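Local coordinates for protein RmpD (Hexulose-6-phosphate synthase) (Streptococcus mutans, PDB 3EXR) that is a TIM-barrel enzyme of the HUMPS family, built on a closed eight-stranded parallel sheet and assembled as a dimer, at residues D64-D69 with W85-C90; Q115-G120 with I139-R144; V171-G176 with V188-F193. All coordinates share one frame; numbering follows the deposited sequence.

Contact 1: D64-D69 with W85-C90; sequences DTKCAD and WMTCIC
T87 meets D64 and K66 with a single hydroxyl. OG1 of T87 donates to D64 OD1 over 2.7 Å, landing on the anti lone pair, and accepts the backbone N-H of K66 (N to OG1 2.9 Å). With chi1 at 60°, T87 OG1 tucks between its own backbone N and carbonyl carbon, where both partners can reach it. The charged group completes this: K66 NZ binds the syn side of D64 OD1 at 2.8 Å and also forms a salt bridge with OD2, so OD1 is held by two donors, which probably restrains the rotation of the carboxylate.

Main-chain bonds join the strands in parallel. C67 N donates to T87 O (3.0 Å), which also takes a weak bond from T65 OG1, and I89 N donates to C67 O (3.1 Å).

Apolar contacts fall on both faces. On the one carrying C67 and C88, the bend of M86 at chi3 (78°) brings its CE to C67 CB (3.7 Å). I89 lies on the T87 side, and its CG2 meets A68 CB.

Helix 71-79 links strands 60-67 and 85-89 in a beta-alpha-beta unit; T65 and M86 pack on V74 of that helix, M86 also touches helix 94-107, and T87 leans on Q115 of strand 113-117.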
loop_
_atom_site.group_PDB
_atom_site.type_symbol
_atom_site.label_atom_id
_atom_site.label_comp_id
_atom_site.label_asym_id
_atom_site.label_seq_id
_atom_site.Cartn_x
_atom_site.Cartn_y
_atom_site.Cartn_z
ATOM N N ASP A 64 -4.922 2.943 7.551
ATOM C CA ASP A 64 -3.773 3.363 6.748
ATOM C C ASP A 64 -3.484 2.289 5.706
ATOM O O ASP A 64 -2.519 1.563 5.819
ATOM C CB ASP A 64 -2.594 3.617 7.681
ATOM C CG ASP A 64 -1.328 4.044 6.977
ATOM O OD1 ASP A 64 -1.348 4.563 5.851
ATOM O OD2 ASP A 64 -0.236 3.866 7.567
ATOM N N THR A 65 -4.328 2.217 4.678
ATOM C CA THR A 65 -4.160 1.186 3.651
ATOM C C THR A 65 -3.190 1.579 2.534
ATOM O O THR A 65 -2.770 0.731 1.756
ATOM C CB THR A 65 -5.488 0.845 2.969
ATOM O OG1 THR A 65 -6.033 2.027 2.381
ATOM C CG2 THR A 65 -6.502 0.367 3.968
ATOM N N LYS A 66 -2.862 2.866 2.418
ATOM C CA LYS A 66 -2.002 3.361 1.338
ATOM C C LYS A 66 -2.506 2.812 0.006
ATOM O O LYS A 66 -1.739 2.355 -0.856
ATOM C CB LYS A 66 -0.539 3.017 1.603
ATOM C CG LYS A 66 0.012 3.808 2.794
ATOM C CD LYS A 66 1.509 3.619 2.999
ATOM C CE LYS A 66 2.087 4.545 4.078
ATOM N NZ LYS A 66 1.451 4.386 5.437
ATOM N N CYS A 67 -3.830 2.853 -0.122
ATOM C CA CYS A 67 -4.540 2.309 -1.280
ATOM C C CYS A 67 -4.054 2.878 -2.609
ATOM O O CYS A 67 -3.963 4.099 -2.782
ATOM C CB CYS A 67 -6.029 2.550 -1.102
ATOM S SG CYS A 67 -7.011 2.129 -2.496
ATOM N N ALA A 68 -3.708 1.970 -3.523
ATOM C CA ALA A 68 -3.222 2.337 -4.862
ATOM C C ALA A 68 -4.231 2.073 -5.972
ATOM O O ALA A 68 -4.090 2.652 -7.047
ATOM C CB ALA A 68 -1.931 1.596 -5.192
ATOM N N ASP A 69 -5.196 1.187 -5.717
ATOM C CA ASP A 69 -6.110 0.731 -6.739
ATOM C C ASP A 69 -7.327 0.082 -6.052
ATOM O O ASP A 69 -7.294 -0.192 -4.833
ATOM C CB ASP A 69 -5.380 -0.283 -7.635
ATOM C CG ASP A 69 -6.002 -0.467 -9.005
ATOM O OD1 ASP A 69 -7.076 0.097 -9.316
ATOM O OD2 ASP A 69 -5.436 -1.254 -9.788
ATOM N N TRP A 85 -11.051 7.976 8.354
ATOM C CA TRP A 85 -10.103 8.402 7.343
ATOM C C TRP A 85 -9.407 7.185 6.793
ATOM O O TRP A 85 -9.141 6.259 7.530
ATOM C CB TRP A 85 -9.046 9.336 7.912
ATOM C CG TRP A 85 -9.610 10.595 8.506
ATOM C CD1 TRP A 85 -10.855 11.104 8.303
ATOM C CD2 TRP A 85 -8.949 11.490 9.411
ATOM N NE1 TRP A 85 -11.011 12.267 9.018
ATOM C CE2 TRP A 85 -9.857 12.529 9.707
ATOM C CE3 TRP A 85 -7.681 11.512 10.007
ATOM C CZ2 TRP A 85 -9.538 13.579 10.566
ATOM C CZ3 TRP A 85 -7.359 12.559 10.878
ATOM C CH2 TRP A 85 -8.289 13.570 11.151
ATOM N N MET A 86 -9.146 7.200 5.490
ATOM C CA MET A 86 -8.309 6.180 4.865
ATOM C C MET A 86 -7.213 6.850 4.042
ATOM O O MET A 86 -7.457 7.867 3.364
ATOM C CB MET A 86 -9.127 5.268 3.956
ATOM C CG MET A 86 -8.348 4.053 3.505
ATOM S SD MET A 86 -9.164 2.987 2.323
ATOM C CE MET A 86 -8.975 3.879 0.765
ATOM N N THR A 87 -6.015 6.269 4.062
ATOM C CA THR A 87 -4.952 6.749 3.194
ATOM C C THR A 87 -4.969 6.125 1.799
ATOM O O THR A 87 -5.219 4.919 1.617
ATOM C CB THR A 87 -3.548 6.565 3.824
ATOM O OG1 THR A 87 -3.301 5.183 4.089
ATOM C CG2 THR A 87 -3.422 7.325 5.170
ATOM N N CYS A 88 -4.647 6.958 0.805
ATOM C CA CYS A 88 -4.282 6.485 -0.532
ATOM C C CYS A 88 -2.862 6.928 -0.774
ATOM O O CYS A 88 -2.489 8.069 -0.416
ATOM C CB CYS A 88 -5.143 7.131 -1.607
ATOM S SG CYS A 88 -6.785 6.450 -1.819
ATOM N N ILE A 89 -2.065 6.036 -1.363
ATOM C CA ILE A 89 -0.724 6.402 -1.797
ATOM C C ILE A 89 -0.859 7.448 -2.916
ATOM O O ILE A 89 -1.814 7.433 -3.692
ATOM C CB ILE A 89 0.078 5.114 -2.224
ATOM C CG1 ILE A 89 1.586 5.406 -2.380
ATOM C CG2 ILE A 89 -0.515 4.442 -3.445
ATOM C CD1 ILE A 89 2.246 5.807 -1.054
ATOM N N CYS A 90 0.090 8.365 -3.001
ATOM C CA CYS A 90 -0.007 9.454 -3.972
ATOM C C CYS A 90 0.068 8.969 -5.420
ATOM O O CYS A 90 -0.291 9.709 -6.335
ATOM C CB CYS A 90 1.070 10.506 -3.688
ATOM S SG CYS A 90 2.759 9.849 -3.604
#

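Contact 2: Q115-G120 with I139-R144; sequences QVELYG and IYHQSR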
loop_
_atom_site.group_PDB
_atom_site.type_symbol
_atom_site.label_atom_id
_atom_site.label_comp_id
_atom_site.label_asym_id
_atom_site.label_seq_id
_atom_site.Cartn_x
_atom_site.Cartn_y
_atom_site.Cartn_z
ATOM N N GLN A 115 -6.989 10.639 2.723
ATOM C CA GLN A 115 -5.730 11.347 2.976
ATOM C C GLN A 115 -4.698 10.825 1.988
ATOM O O GLN A 115 -4.571 9.620 1.821
ATOM C CB GLN A 115 -5.222 11.047 4.391
ATOM C CG GLN A 115 -6.217 11.250 5.534
ATOM C CD GLN A 115 -5.591 10.925 6.873
ATOM O OE1 GLN A 115 -5.173 9.776 7.080
ATOM N NE2 GLN A 115 -5.446 11.939 7.753
ATOM N N VAL A 116 -3.925 11.726 1.387
ATOM C CA VAL A 116 -2.881 11.341 0.452
ATOM C C VAL A 116 -1.535 11.202 1.188
ATOM O O VAL A 116 -0.977 12.156 1.751
ATOM C CB VAL A 116 -2.706 12.334 -0.690
ATOM C CG1 VAL A 116 -1.665 11.806 -1.692
ATOM C CG2 VAL A 116 -4.027 12.556 -1.430
ATOM N N GLU A 117 -0.998 9.988 1.136
ATOM C CA GLU A 117 0.326 9.649 1.654
ATOM C C GLU A 117 1.407 10.027 0.651
ATOM O O GLU A 117 1.405 9.549 -0.474
ATOM C CB GLU A 117 0.389 8.148 1.998
ATOM C CG GLU A 117 -0.146 7.818 3.402
ATOM C CD GLU A 117 0.825 8.126 4.541
ATOM O OE1 GLU A 117 1.901 8.692 4.276
ATOM O OE2 GLU A 117 0.516 7.799 5.705
ATOM N N LEU A 118 2.299 10.923 1.064
ATOM C CA LEU A 118 3.291 11.529 0.174
ATOM C C LEU A 118 4.594 10.762 0.209
ATOM O O LEU A 118 5.294 10.775 1.228
ATOM C CB LEU A 118 3.497 13.000 0.549
ATOM C CG LEU A 118 2.260 13.892 0.465
ATOM C CD1 LEU A 118 2.579 15.279 0.971
ATOM C CD2 LEU A 118 1.716 14.007 -0.945
ATOM N N TYR A 119 4.866 10.047 -0.893
ATOM C CA TYR A 119 6.106 9.311 -1.115
ATOM C C TYR A 119 6.642 9.594 -2.508
ATOM O O TYR A 119 5.879 9.691 -3.471
ATOM C CB TYR A 119 5.882 7.800 -0.975
ATOM C CG TYR A 119 5.741 7.357 0.473
ATOM C CD1 TYR A 119 6.832 6.880 1.184
ATOM C CD2 TYR A 119 4.530 7.492 1.160
ATOM C CE1 TYR A 119 6.715 6.489 2.496
ATOM C CE2 TYR A 119 4.409 7.125 2.490
ATOM C CZ TYR A 119 5.506 6.617 3.153
ATOM O OH TYR A 119 5.406 6.220 4.470
ATOM N N GLY A 120 7.965 9.660 -2.608
ATOM C CA GLY A 120 8.643 9.809 -3.892
ATOM C C GLY A 120 8.443 11.177 -4.512
ATOM O O GLY A 120 8.197 12.155 -3.783
ATOM N N ILE A 139 -0.357 13.654 3.978
ATOM C CA ILE A 139 0.537 13.238 5.058
ATOM C C ILE A 139 1.972 13.419 4.585
ATOM O O ILE A 139 2.415 12.758 3.639
ATOM C CB ILE A 139 0.356 11.723 5.404
ATOM C CG1 ILE A 139 -1.121 11.293 5.513
ATOM C CG2 ILE A 139 1.161 11.372 6.626
ATOM C CD1 ILE A 139 -1.937 12.069 6.450
ATOM N N TYR A 140 2.689 14.301 5.264
ATOM C CA TYR A 140 4.070 14.638 4.923
ATOM C C TYR A 140 5.034 14.024 5.946
ATOM O O TYR A 140 4.861 14.230 7.147
ATOM C CB TYR A 140 4.253 16.180 4.853
ATOM C CG TYR A 140 5.554 16.592 4.219
ATOM C CD1 TYR A 140 5.603 16.986 2.881
ATOM C CD2 TYR A 140 6.753 16.546 4.943
ATOM C CE1 TYR A 140 6.808 17.316 2.268
ATOM C CE2 TYR A 140 7.968 16.871 4.334
ATOM C CZ TYR A 140 7.977 17.263 2.994
ATOM O OH TYR A 140 9.151 17.609 2.392
ATOM N N HIS A 141 6.030 13.275 5.454
ATOM C CA HIS A 141 7.043 12.607 6.266
ATOM C C HIS A 141 8.336 13.388 6.283
ATOM O O HIS A 141 8.799 13.857 5.235
ATOM C CB HIS A 141 7.357 11.225 5.671
ATOM C CG HIS A 141 6.222 10.257 5.772
ATOM N ND1 HIS A 141 5.089 10.327 4.984
ATOM C CD2 HIS A 141 6.052 9.192 6.581
ATOM C CE1 HIS A 141 4.274 9.341 5.313
ATOM N NE2 HIS A 141 4.834 8.645 6.289
ATOM N N GLN A 142 8.955 13.500 7.461
ATOM C CA GLN A 142 10.303 14.056 7.501
ATOM C C GLN A 142 11.203 13.323 6.497
ATOM O O GLN A 142 11.132 12.091 6.318
ATOM C CB GLN A 142 10.920 13.987 8.894
ATOM C CG GLN A 142 12.093 14.953 8.985
ATOM C CD GLN A 142 12.913 14.862 10.259
ATOM O OE1 GLN A 142 12.635 14.050 11.149
ATOM N NE2 GLN A 142 13.951 15.704 10.348
ATOM N N SER A 143 12.046 14.078 5.802
ATOM C CA SER A 143 13.022 13.473 4.909
ATOM C C SER A 143 13.759 12.370 5.665
ATOM O O SER A 143 14.226 12.604 6.790
ATOM C CB SER A 143 13.979 14.550 4.391
ATOM O OG SER A 143 13.270 15.331 3.421
ATOM N N ARG A 144 13.793 11.167 5.076
ATOM C CA ARG A 144 14.195 9.961 5.795
ATOM C C ARG A 144 15.638 10.015 6.254
ATOM O O ARG A 144 15.964 9.522 7.335
ATOM C CB ARG A 144 13.956 8.734 4.910
ATOM C CG ARG A 144 14.163 7.360 5.557
ATOM C CD ARG A 144 13.363 7.099 6.834
ATOM N NE ARG A 144 11.903 7.287 6.743
ATOM C CZ ARG A 144 11.019 6.373 6.321
ATOM N NH1 ARG A 144 11.404 5.172 5.881
ATOM N NH2 ARG A 144 9.714 6.671 6.334
HETATM O O HOH W 1 2.286 7.265 7.280
HETATM O O HOH W 2 6.433 12.897 2.537
#
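I139 fills the tight half of this contact, wedged between the side chains of Q115 and E117. Its CD1 lies against the Q115 amide, 3.7 Å from NE2, which is itself bonded to Q137. The E117 chain, bent at chi2 (-78°), folds its carboxylate back over I139 CB and CG2. Two main-chain bonds fix the parallel pairing here: I139 N to V116 O at 2.8 Å and L118 N to I139 O at 3.2 Å. L118 CB and CG close over that same I139 carbonyl oxygen, and L118 CD1 reaches Y140 CD1.

Beyond this the strands part and water enters. One water accepts from H141 N (3.0 Å) and donates to L118 O (2.7 Å), sitting over a face of the Y140 ring. A second lies 3.1 Å from H141 NE2 and near E117 OE2. The H141 ring takes Y119 CZ over one face, toward the rim, the two ring planes at 51°. ND1 of H141 is buried without a partner, while Y119 OH bonds to D69 of the second subunit.

Strands 113-117 and 137-141 are linked by helix 124-132 in a beta-alpha-beta unit; L118 and Y140 pack on helix 155-167, and Q115 and E117 touch T87 of strand 85-89.

Contact 3: V171-G176 with V188-F193; sequences VSVTGG and VDVFTF
The carbonyl oxygen of T192 takes the N-H of V173 and, more loosely, a CA-H contact from S172. V173 N donates to T192 O over 3.0 Å, almost in line with the carbonyl bond, while S172 CA lies 3.2 Å from the same T192 O. One step earlier the direction reverses: F191 N donates to V171 O at 2.9 Å. The pairing is carried on by a water rather than a direct bond, since the water accepts from V171 N (2.9 Å) and donates to D189 O (2.7 Å). D189 is the centre of an inverse gamma turn, so the chain is still turning at this point, before it runs beside its neighbour.

The two faces of the sheet differ. On one, S172 and T192 stand together, S172 OG lying 3.3 Å from T192 CB and also near the edge of the F191 ring. The F191 ring itself swings away, its CG anti to the backbone N (chi1 171°), to make a cation-pi contact with R170. On the other face V173 and F193 lie abreast, with V173 CG2 3.5 Å from F193 CD1. V190 CG1, from the same segment as F193, sits over the centre of the F193 ring and touches V173 CG2 as well. F185 meets the F193 ring edge-to-face, and W220 also reaches it.

S172 and T192 pair where the seventh and eighth strands of the barrel run side by side; strand 192-195 then borders strand 7-12, the closure of the parallel sheet that defines a TIM barrel.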
loop_
_atom_site.group_PDB
_atom_site.type_symbol
_atom_site.label_atom_id
_atom_site.label_comp_id
_atom_site.label_asym_id
_atom_site.label_seq_id
_atom_site.Cartn_x
_atom_site.Cartn_y
_atom_site.Cartn_z
ATOM N N VAL A 171 -2.635 19.417 6.520
ATOM C CA VAL A 171 -1.412 18.645 6.451
ATOM C C VAL A 171 -1.101 17.968 7.796
ATOM O O VAL A 171 -1.073 18.589 8.851
ATOM C CB VAL A 171 -0.221 19.515 5.985
ATOM C CG1 VAL A 171 1.096 18.749 6.017
ATOM C CG2 VAL A 171 -0.499 20.058 4.593
ATOM N N SER A 172 -0.911 16.654 7.748
ATOM C CA SER A 172 -0.409 15.914 8.878
ATOM C C SER A 172 1.083 15.716 8.691
ATOM O O SER A 172 1.544 15.496 7.566
ATOM C CB SER A 172 -1.066 14.536 8.955
ATOM O OG SER A 172 -2.425 14.636 9.209
ATOM N N VAL A 173 1.854 15.813 9.781
ATOM C CA VAL A 173 3.280 15.529 9.692
ATOM C C VAL A 173 3.631 14.323 10.568
ATOM O O VAL A 173 2.975 14.051 11.587
ATOM C CB VAL A 173 4.165 16.762 10.074
ATOM C CG1 VAL A 173 3.978 17.917 9.137
ATOM C CG2 VAL A 173 3.877 17.198 11.496
ATOM N N THR A 174 4.676 13.608 10.166
ATOM C CA THR A 174 5.165 12.460 10.924
ATOM C C THR A 174 6.655 12.345 10.789
ATOM O O THR A 174 7.220 12.754 9.762
ATOM C CB THR A 174 4.470 11.167 10.470
ATOM O OG1 THR A 174 4.799 10.105 11.379
ATOM C CG2 THR A 174 4.913 10.722 9.092
ATOM N N GLY A 175 7.301 11.819 11.838
ATOM C CA GLY A 175 8.759 11.687 11.886
ATOM C C GLY A 175 9.401 12.823 12.657
ATOM O O GLY A 175 9.061 13.968 12.433
ATOM N N GLY A 176 10.306 12.502 13.592
ATOM C CA GLY A 176 11.080 13.533 14.268
ATOM C C GLY A 176 10.254 14.337 15.250
ATOM O O GLY A 176 10.571 15.503 15.540
ATOM N N VAL A 188 3.365 27.321 12.155
ATOM C CA VAL A 188 2.939 26.450 11.044
ATOM C C VAL A 188 1.609 25.803 11.438
ATOM O O VAL A 188 1.518 25.184 12.484
ATOM C CB VAL A 188 4.016 25.360 10.711
ATOM C CG1 VAL A 188 3.643 24.532 9.475
ATOM C CG2 VAL A 188 5.382 26.013 10.497
ATOM N N ASP A 189 0.591 25.993 10.610
ATOM C CA ASP A 189 -0.783 25.547 10.855
ATOM C C ASP A 189 -0.958 24.034 10.580
ATOM O O ASP A 189 -1.762 23.619 9.751
ATOM C CB ASP A 189 -1.711 26.382 9.961
ATOM C CG ASP A 189 -3.179 26.155 10.239
ATOM O OD1 ASP A 189 -3.550 25.977 11.414
ATOM O OD2 ASP A 189 -4.016 26.174 9.301
ATOM N N VAL A 190 -0.183 23.241 11.298
ATOM C CA VAL A 190 -0.208 21.773 11.180
ATOM C C VAL A 190 -1.580 21.277 11.626
ATOM O O VAL A 190 -2.073 21.669 12.685
ATOM C CB VAL A 190 0.895 21.117 12.060
ATOM C CG1 VAL A 190 0.740 19.595 12.121
ATOM C CG2 VAL A 190 2.285 21.500 11.571
ATOM N N PHE A 191 -2.177 20.377 10.845
ATOM C CA PHE A 191 -3.510 19.838 11.159
ATOM C C PHE A 191 -3.450 18.734 12.209
ATOM O O PHE A 191 -4.248 18.715 13.135
ATOM C CB PHE A 191 -4.195 19.336 9.875
ATOM C CG PHE A 191 -5.472 18.560 10.115
ATOM C CD1 PHE A 191 -6.600 19.184 10.645
ATOM C CD2 PHE A 191 -5.556 17.220 9.770
ATOM C CE1 PHE A 191 -7.764 18.492 10.857
ATOM C CE2 PHE A 191 -6.754 16.519 9.973
ATOM C CZ PHE A 191 -7.849 17.162 10.519
ATOM N N THR A 192 -2.491 17.825 12.035
ATOM C CA THR A 192 -2.280 16.694 12.914
ATOM C C THR A 192 -0.814 16.354 13.024
ATOM O O THR A 192 -0.104 16.351 12.006
ATOM C CB THR A 192 -3.020 15.446 12.374
ATOM O OG1 THR A 192 -4.433 15.681 12.340
ATOM C CG2 THR A 192 -2.784 14.235 13.290
ATOM N N PHE A 193 -0.371 16.055 14.249
ATOM C CA PHE A 193 0.970 15.502 14.498
ATOM C C PHE A 193 0.808 13.985 14.732
ATOM O O PHE A 193 0.062 13.582 15.622
ATOM C CB PHE A 193 1.613 16.145 15.722
ATOM C CG PHE A 193 2.039 17.574 15.482
ATOM C CD1 PHE A 193 3.238 17.856 14.830
ATOM C CD2 PHE A 193 1.224 18.626 15.865
ATOM C CE1 PHE A 193 3.619 19.196 14.590
ATOM C CE2 PHE A 193 1.609 19.950 15.633
ATOM C CZ PHE A 193 2.798 20.224 14.998
HETATM O O HOH W 3 -2.796 21.945 7.919
#

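Overall arrangement
The three contacts follow one another round the barrel wall, joining strands three and four, five and six, and seven and eight. Contacts 1 and 2 have centres about 12 Å apart and are bridged by probable backbone hydrogen bonds between C88 and both Q115 and E117; contacts 2 and 3, about 11 Å apart, are joined likewise between Y140 and S172. Contacts 1 and 3 lie on opposite sides of the chain's centre, about 18 Å between centres, yet W85 still touches F191. A long, weak ion pair links K66 of contact 1 with E117 of contact 2. Across the dimer, D69 of one subunit meets R144 and Y119 of the other.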